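Local coordinates for protein bifunctional endomannanase/endoglucanase (Caldanaerobius polysaccharolyticus, PDB 3W0K) that probably cleaves beta-mannan and cellulose-type beta-glucan chains at internal glycosidic bonds, as a family 5 glycoside hydrolase built on a beta/alpha barrel, at residues 113-118 with 160-165; 202-207 with 271-276. One frame throughout, in Å; residues are numbered along the deposited sequence.

Contact 1: 113-118 with 160-165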
loop_
_atom_site.group_PDB
_atom_site.type_symbol
_atom_site.label_atom_id
_atom_site.label_comp_id
_atom_site.label_asym_id
_atom_site.label_seq_id
_atom_site.Cartn_x
_atom_site.Cartn_y
_atom_site.Cartn_z
ATOM N N TYR A 113 -16.171 5.030 -12.471
ATOM C CA TYR A 113 -16.005 6.280 -13.209
ATOM C C TYR A 113 -14.655 6.932 -12.899
ATOM O O TYR A 113 -13.987 7.427 -13.808
ATOM C CB TYR A 113 -17.155 7.242 -12.890
ATOM C CG TYR A 113 -16.964 8.651 -13.409
ATOM C CD1 TYR A 113 -17.056 8.936 -14.771
ATOM C CD2 TYR A 113 -16.691 9.701 -12.532
ATOM C CE1 TYR A 113 -16.879 10.235 -15.246
ATOM C CE2 TYR A 113 -16.513 10.998 -12.997
ATOM C CZ TYR A 113 -16.607 11.259 -14.351
ATOM O OH TYR A 113 -16.414 12.543 -14.806
ATOM N N GLN A 114 -14.255 6.913 -11.626
ATOM C CA GLN A 114 -12.975 7.488 -11.199
ATOM C C GLN A 114 -11.841 6.804 -11.947
ATOM O O GLN A 114 -10.952 7.461 -12.490
ATOM C CB GLN A 114 -12.731 7.255 -9.703
ATOM C CG GLN A 114 -13.826 7.713 -8.769
ATOM C CD GLN A 114 -13.905 9.210 -8.640
ATOM O OE1 GLN A 114 -14.844 9.836 -9.123
ATOM N NE2 GLN A 114 -12.926 9.794 -7.965
ATOM N N TRP A 115 -11.868 5.474 -11.944
ATOM C CA TRP A 115 -10.837 4.697 -12.611
ATOM C C TRP A 115 -10.838 4.870 -14.121
ATOM O O TRP A 115 -9.781 4.841 -14.746
ATOM C CB TRP A 115 -10.904 3.228 -12.189
ATOM C CG TRP A 115 -10.218 3.017 -10.871
ATOM C CD1 TRP A 115 -10.760 2.501 -9.727
ATOM C CD2 TRP A 115 -8.862 3.366 -10.550
ATOM N NE1 TRP A 115 -9.827 2.512 -8.714
ATOM C CE2 TRP A 115 -8.655 3.038 -9.192
ATOM C CE3 TRP A 115 -7.804 3.933 -11.278
ATOM C CZ2 TRP A 115 -7.430 3.253 -8.544
ATOM C CZ3 TRP A 115 -6.588 4.150 -10.635
ATOM C CH2 TRP A 115 -6.412 3.809 -9.280
ATOM N N GLU A 116 -12.014 5.089 -14.702
ATOM C CA GLU A 116 -12.093 5.314 -16.140
ATOM C C GLU A 116 -11.454 6.665 -16.456
ATOM O O GLU A 116 -10.799 6.820 -17.486
ATOM C CB GLU A 116 -13.542 5.282 -16.619
ATOM C CG GLU A 116 -14.149 3.888 -16.622
ATOM C CD GLU A 116 -15.598 3.878 -17.076
ATOM O OE1 GLU A 116 -16.361 4.781 -16.673
ATOM O OE2 GLU A 116 -15.973 2.962 -17.833
ATOM N N LEU A 117 -11.638 7.633 -15.557
ATOM C CA LEU A 117 -11.051 8.963 -15.720
ATOM C C LEU A 117 -9.534 8.854 -15.799
ATOM O O LEU A 117 -8.913 9.402 -16.709
ATOM C CB LEU A 117 -11.420 9.874 -14.549
ATOM C CG LEU A 117 -12.836 10.435 -14.464
ATOM C CD1 LEU A 117 -12.980 11.198 -13.160
ATOM C CD2 LEU A 117 -13.114 11.341 -15.658
ATOM N N PHE A 118 -8.942 8.129 -14.853
ATOM C CA PHE A 118 -7.495 7.952 -14.833
ATOM C C PHE A 118 -7.010 7.115 -16.011
ATOM O O PHE A 118 -5.959 7.398 -16.584
ATOM C CB PHE A 118 -7.041 7.348 -13.498
ATOM C CG PHE A 118 -7.230 8.272 -12.328
ATOM C CD1 PHE A 118 -6.843 9.608 -12.409
ATOM C CD2 PHE A 118 -7.809 7.814 -11.149
ATOM C CE1 PHE A 118 -7.031 10.473 -11.332
ATOM C CE2 PHE A 118 -8.001 8.669 -10.068
ATOM C CZ PHE A 118 -7.612 10.001 -10.158
ATOM N N GLU A 160 -12.311 -4.558 -16.200
ATOM C CA GLU A 160 -12.810 -4.562 -17.570
ATOM C C GLU A 160 -13.038 -3.143 -18.088
ATOM O O GLU A 160 -12.766 -2.850 -19.254
ATOM C CB GLU A 160 -14.091 -5.393 -17.671
ATOM C CG GLU A 160 -13.843 -6.896 -17.547
ATOM C CD GLU A 160 -15.105 -7.738 -17.672
ATOM O OE1 GLU A 160 -16.218 -7.170 -17.725
ATOM O OE2 GLU A 160 -14.979 -8.981 -17.711
ATOM N N ALA A 161 -13.502 -2.256 -17.212
ATOM C CA ALA A 161 -13.746 -0.867 -17.591
ATOM C C ALA A 161 -12.431 -0.162 -17.925
ATOM O O ALA A 161 -12.348 0.590 -18.896
ATOM C CB ALA A 161 -14.477 -0.133 -16.475
ATOM N N ILE A 162 -11.404 -0.405 -17.114
ATOM C CA ILE A 162 -10.090 0.194 -17.348
ATOM C C ILE A 162 -9.493 -0.345 -18.651
ATOM O O ILE A 162 -9.022 0.425 -19.493
ATOM C CB ILE A 162 -9.122 -0.114 -16.174
ATOM C CG1 ILE A 162 -9.569 0.635 -14.919
ATOM C CG2 ILE A 162 -7.679 0.257 -16.542
ATOM C CD1 ILE A 162 -8.869 0.169 -13.650
ATOM N N ARG A 163 -9.551 -1.663 -18.823
ATOM C CA ARG A 163 -9.002 -2.315 -20.011
ATOM C C ARG A 163 -9.694 -1.963 -21.321
ATOM O O ARG A 163 -9.079 -2.045 -22.387
ATOM C CB ARG A 163 -8.945 -3.828 -19.819
ATOM C CG ARG A 163 -7.869 -4.238 -18.832
ATOM C CD ARG A 163 -7.813 -5.734 -18.610
ATOM N NE ARG A 163 -6.689 -6.088 -17.743
ATOM C CZ ARG A 163 -6.578 -7.235 -17.077
ATOM N NH1 ARG A 163 -7.526 -8.160 -17.167
ATOM N NH2 ARG A 163 -5.515 -7.453 -16.318
ATOM N N LYS A 164 -10.970 -1.591 -21.251
ATOM C CA LYS A 164 -11.701 -1.205 -22.454
ATOM C C LYS A 164 -11.099 0.093 -22.996
ATOM O O LYS A 164 -11.024 0.301 -24.210
ATOM C CB LYS A 164 -13.188 -1.012 -22.144
ATOM C CG LYS A 164 -14.025 -0.639 -23.356
ATOM C CD LYS A 164 -15.506 -0.606 -23.022
ATOM C CE LYS A 164 -16.328 -0.171 -24.228
ATOM N NZ LYS A 164 -15.979 1.212 -24.667
ATOM N N ILE A 165 -10.647 0.948 -22.081
ATOM C CA ILE A 165 -10.036 2.228 -22.431
ATOM C C ILE A 165 -8.546 2.058 -22.728
ATOM O O ILE A 165 -8.051 2.531 -23.756
ATOM C CB ILE A 165 -10.232 3.258 -21.293
ATOM C CG1 ILE A 165 -11.721 3.576 -21.138
ATOM C CG2 ILE A 165 -9.419 4.525 -21.566
ATOM C CD1 ILE A 165 -12.068 4.293 -19.849
HETATM O O HOH W 1 -14.624 1.662 -19.869
#
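Trp115 meets helix 148-165 through the base of its side chain: CB lies 4.0 Å from Ile162 CD1, whereas the indole runs on past the isoleucine toward the barrel, where NE1 is hydrogen-bonded to Leu134 O. With CG beside the backbone N (chi1 -81°), the far end of the ring is carried away from the neighbouring helix, and the methylene, with the root of the indole just beyond it, is the part that meets Ile162. One residue on, Glu116 does more of the work, using its aliphatic stem and its carboxylate differently. Its CB is 3.7 Å from Ile165 CD1, and the two side chains cross at about a right angle; the same methyl also packs against the Glu116 backbone carbonyl. The glutamate is extended at chi2 (179°), which carries the carboxylate outward alongside Ala161, whose CB is 3.7 Å from OE2. A water closes the polar side, donating to Glu116 OE2 at 2.8 Å and to Ala161 O at 2.7 Å, and ties the carboxylate to the facing helix where no direct hydrogen bond spans the pair. The segments run nearly parallel, their axes 24° apart and 8.9 Å at closest approach. Helices 105-121 and 148-165 are consecutive outer helices of the barrel, linked in the chain by strand 130-133; the Trp115 ring meets Phe132 of that strand and touches Leu83 of strand 78-83.

Contact 2: 202-207 with 271-276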
loop_
_atom_site.group_PDB
_atom_site.type_symbol
_atom_site.label_atom_id
_atom_site.label_comp_id
_atom_site.label_asym_id
_atom_site.label_seq_id
_atom_site.Cartn_x
_atom_site.Cartn_y
_atom_site.Cartn_z
ATOM N N ALA A 202 0.652 -6.957 16.644
ATOM C CA ALA A 202 1.020 -6.693 18.033
ATOM C C ALA A 202 2.406 -6.063 18.130
ATOM O O ALA A 202 2.727 -5.396 19.114
ATOM C CB ALA A 202 0.977 -7.979 18.839
ATOM N N LEU A 203 3.220 -6.283 17.103
ATOM C CA LEU A 203 4.569 -5.737 17.060
ATOM C C LEU A 203 4.630 -4.477 16.198
ATOM O O LEU A 203 5.046 -3.419 16.665
ATOM C CB LEU A 203 5.545 -6.797 16.529
ATOM C CG LEU A 203 7.050 -6.501 16.479
ATOM C CD1 LEU A 203 7.813 -7.809 16.510
ATOM C CD2 LEU A 203 7.420 -5.701 15.236
ATOM N N THR A 204 4.160 -4.583 14.958
ATOM C CA THR A 204 4.203 -3.467 14.014
ATOM C C THR A 204 3.314 -2.275 14.340
ATOM O O THR A 204 3.653 -1.144 14.012
ATOM C CB THR A 204 3.866 -3.922 12.590
ATOM O OG1 THR A 204 2.485 -4.296 12.525
ATOM C CG2 THR A 204 4.735 -5.109 12.188
ATOM N N HIS A 205 2.161 -2.532 14.949
ATOM C CA HIS A 205 1.235 -1.460 15.296
ATOM C C HIS A 205 1.062 -1.275 16.799
ATOM O O HIS A 205 0.018 -0.812 17.264
ATOM C CB HIS A 205 -0.119 -1.677 14.611
ATOM C CG HIS A 205 -0.125 -1.319 13.156
ATOM N ND1 HIS A 205 0.642 -1.978 12.220
ATOM C CD2 HIS A 205 -0.814 -0.370 12.476
ATOM C CE1 HIS A 205 0.426 -1.453 11.026
ATOM N NE2 HIS A 205 -0.454 -0.476 11.154
ATOM N N TYR A 206 2.097 -1.630 17.555
ATOM C CA TYR A 206 2.083 -1.483 19.005
ATOM C C TYR A 206 1.883 -0.007 19.351
ATOM O O TYR A 206 2.620 0.860 18.876
ATOM C CB TYR A 206 3.397 -1.996 19.597
ATOM C CG TYR A 206 3.567 -1.738 21.080
ATOM C CD1 TYR A 206 2.718 -2.330 22.017
ATOM C CD2 TYR A 206 4.599 -0.925 21.547
ATOM C CE1 TYR A 206 2.896 -2.117 23.387
ATOM C CE2 TYR A 206 4.787 -0.708 22.911
ATOM C CZ TYR A 206 3.933 -1.307 23.823
ATOM O OH TYR A 206 4.126 -1.099 25.169
ATOM N N GLN A 207 0.860 0.258 20.158
ATOM C CA GLN A 207 0.500 1.607 20.591
ATOM C C GLN A 207 0.041 2.528 19.461
ATOM O O GLN A 207 0.148 3.752 19.560
ATOM C CB GLN A 207 1.627 2.246 21.410
ATOM C CG GLN A 207 1.861 1.554 22.749
ATOM C CD GLN A 207 2.900 2.244 23.615
ATOM O OE1 GLN A 207 3.798 2.921 23.117
ATOM N NE2 GLN A 207 2.786 2.062 24.925
ATOM N N ILE A 271 13.971 -4.350 14.321
ATOM C CA ILE A 271 15.004 -4.824 13.406
ATOM C C ILE A 271 14.983 -6.346 13.290
ATOM O O ILE A 271 15.089 -6.880 12.194
ATOM C CB ILE A 271 16.413 -4.332 13.838
ATOM C CG1 ILE A 271 16.556 -2.834 13.549
ATOM C CG2 ILE A 271 17.512 -5.127 13.129
ATOM C CD1 ILE A 271 16.601 -2.487 12.063
ATOM N N ARG A 272 14.808 -7.033 14.419
ATOM C CA ARG A 272 14.765 -8.495 14.423
ATOM C C ARG A 272 13.610 -8.998 13.554
ATOM O O ARG A 272 13.753 -9.968 12.807
ATOM C CB ARG A 272 14.614 -9.024 15.855
ATOM C CG ARG A 272 14.606 -10.541 15.957
ATOM C CD ARG A 272 15.905 -11.137 15.448
ATOM N NE ARG A 272 15.845 -12.595 15.391
ATOM C CZ ARG A 272 15.364 -13.291 14.365
ATOM N NH1 ARG A 272 14.892 -12.662 13.291
ATOM N NH2 ARG A 272 15.367 -14.617 14.407
ATOM N N TRP A 273 12.474 -8.312 13.646
ATOM C CA TRP A 273 11.299 -8.663 12.865
ATOM C C TRP A 273 11.543 -8.340 11.384
ATOM O O TRP A 273 11.217 -9.143 10.508
ATOM C CB TRP A 273 10.072 -7.926 13.410
ATOM C CG TRP A 273 8.881 -7.983 12.513
ATOM C CD1 TRP A 273 7.973 -8.997 12.407
ATOM C CD2 TRP A 273 8.495 -6.994 11.554
ATOM N NE1 TRP A 273 7.046 -8.701 11.431
ATOM C CE2 TRP A 273 7.347 -7.477 10.892
ATOM C CE3 TRP A 273 9.016 -5.746 11.186
ATOM C CZ2 TRP A 273 6.707 -6.754 9.879
ATOM C CZ3 TRP A 273 8.383 -5.029 10.182
ATOM C CH2 TRP A 273 7.240 -5.535 9.539
ATOM N N PHE A 274 12.147 -7.182 11.115
ATOM C CA PHE A 274 12.459 -6.785 9.738
ATOM C C PHE A 274 13.341 -7.835 9.066
ATOM O O PHE A 274 13.160 -8.156 7.895
ATOM C CB PHE A 274 13.188 -5.438 9.708
ATOM C CG PHE A 274 12.281 -4.247 9.561
ATOM C CD1 PHE A 274 11.543 -4.058 8.397
ATOM C CD2 PHE A 274 12.205 -3.291 10.567
ATOM C CE1 PHE A 274 10.744 -2.925 8.238
ATOM C CE2 PHE A 274 11.407 -2.155 10.418
ATOM C CZ PHE A 274 10.675 -1.973 9.250
ATOM N N GLU A 275 14.309 -8.362 9.813
ATOM C CA GLU A 275 15.205 -9.373 9.271
ATOM C C GLU A 275 14.446 -10.604 8.789
ATOM O O GLU A 275 14.783 -11.173 7.753
ATOM C CB GLU A 275 16.270 -9.747 10.300
ATOM C CG GLU A 275 17.263 -8.620 10.549
ATOM C CD GLU A 275 18.195 -8.882 11.714
ATOM O OE1 GLU A 275 17.779 -9.547 12.686
ATOM O OE2 GLU A 275 19.345 -8.401 11.664
ATOM N N ASP A 276 13.395 -10.983 9.512
ATOM C CA ASP A 276 12.584 -12.131 9.125
ATOM C C ASP A 276 11.723 -11.871 7.890
ATOM O O ASP A 276 11.772 -12.642 6.931
ATOM C CB ASP A 276 11.692 -12.586 10.280
ATOM C CG ASP A 276 12.405 -13.511 11.247
ATOM O OD1 ASP A 276 13.573 -13.878 10.996
ATOM O OD2 ASP A 276 11.780 -13.886 12.256
#
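In this beta/alpha barrel, short helix 201-204, after strand 192-197, packs on helix 267-284, after strand 254-259, by laying Leu203 and Thr204 over one face of the Trp273 indole. Thr204 CG2 sits 3.7 Å from the centroid of the six-membered ring, 22° off its normal, a CH-pi contact. Leu203 CD2 makes a second one, 4.2 Å from the centroid of the five-membered ring, and its CD1 reaches Trp273 CB at 3.8 Å. The indole, its CG anti to the backbone N (chi1 168°), is swung toward the short helix, and chi2 of 82° turns its face to the two side chains. Its CZ3 lies 3.6 Å above the plane of the Phe274 ring, over the centre, and NE1 is hydrogen-bonded to Gln199 O. Without the Trp273 indole, as with an alanine here, Thr204 CG2 and Leu203 CD2 would probably face a gap and Gln199 O would lose its N-H donor. Thr204 OG1, in the plane of the imidazole, accepts a 3.0 Å bond from His205 ND1 and is also bonded to Tyr198 O. Thr204 thus divides its branches: the methyl buried on aromatic carbon, the hydroxyl helping to set the rotation of His205, whose ring also meets Tyr198 and Phe297.

Contacts 1 and 2 belong to the same closed eight-stranded barrel but lie on opposite sides of the chain's centre, their own centres 38 Å apart and their nearest atoms about 21 Å apart, without touching. Contact 1, centred 21 Å from the chain's centre, joins the outer helices before and after strand 130-133; contact 2, at 17 Å, joins the short helix 201-204, in the connection after strand 192-197, to the long helix 267-284 after strand 254-259. Strands 130-133 and 254-259, the fourth and seventh, probably carry the two catalytic glutamates at their C-terminal ends, as in family 5 enzymes, though neither contact is itself known to line the site. Contact 1 is partly buried, contact 2 buried.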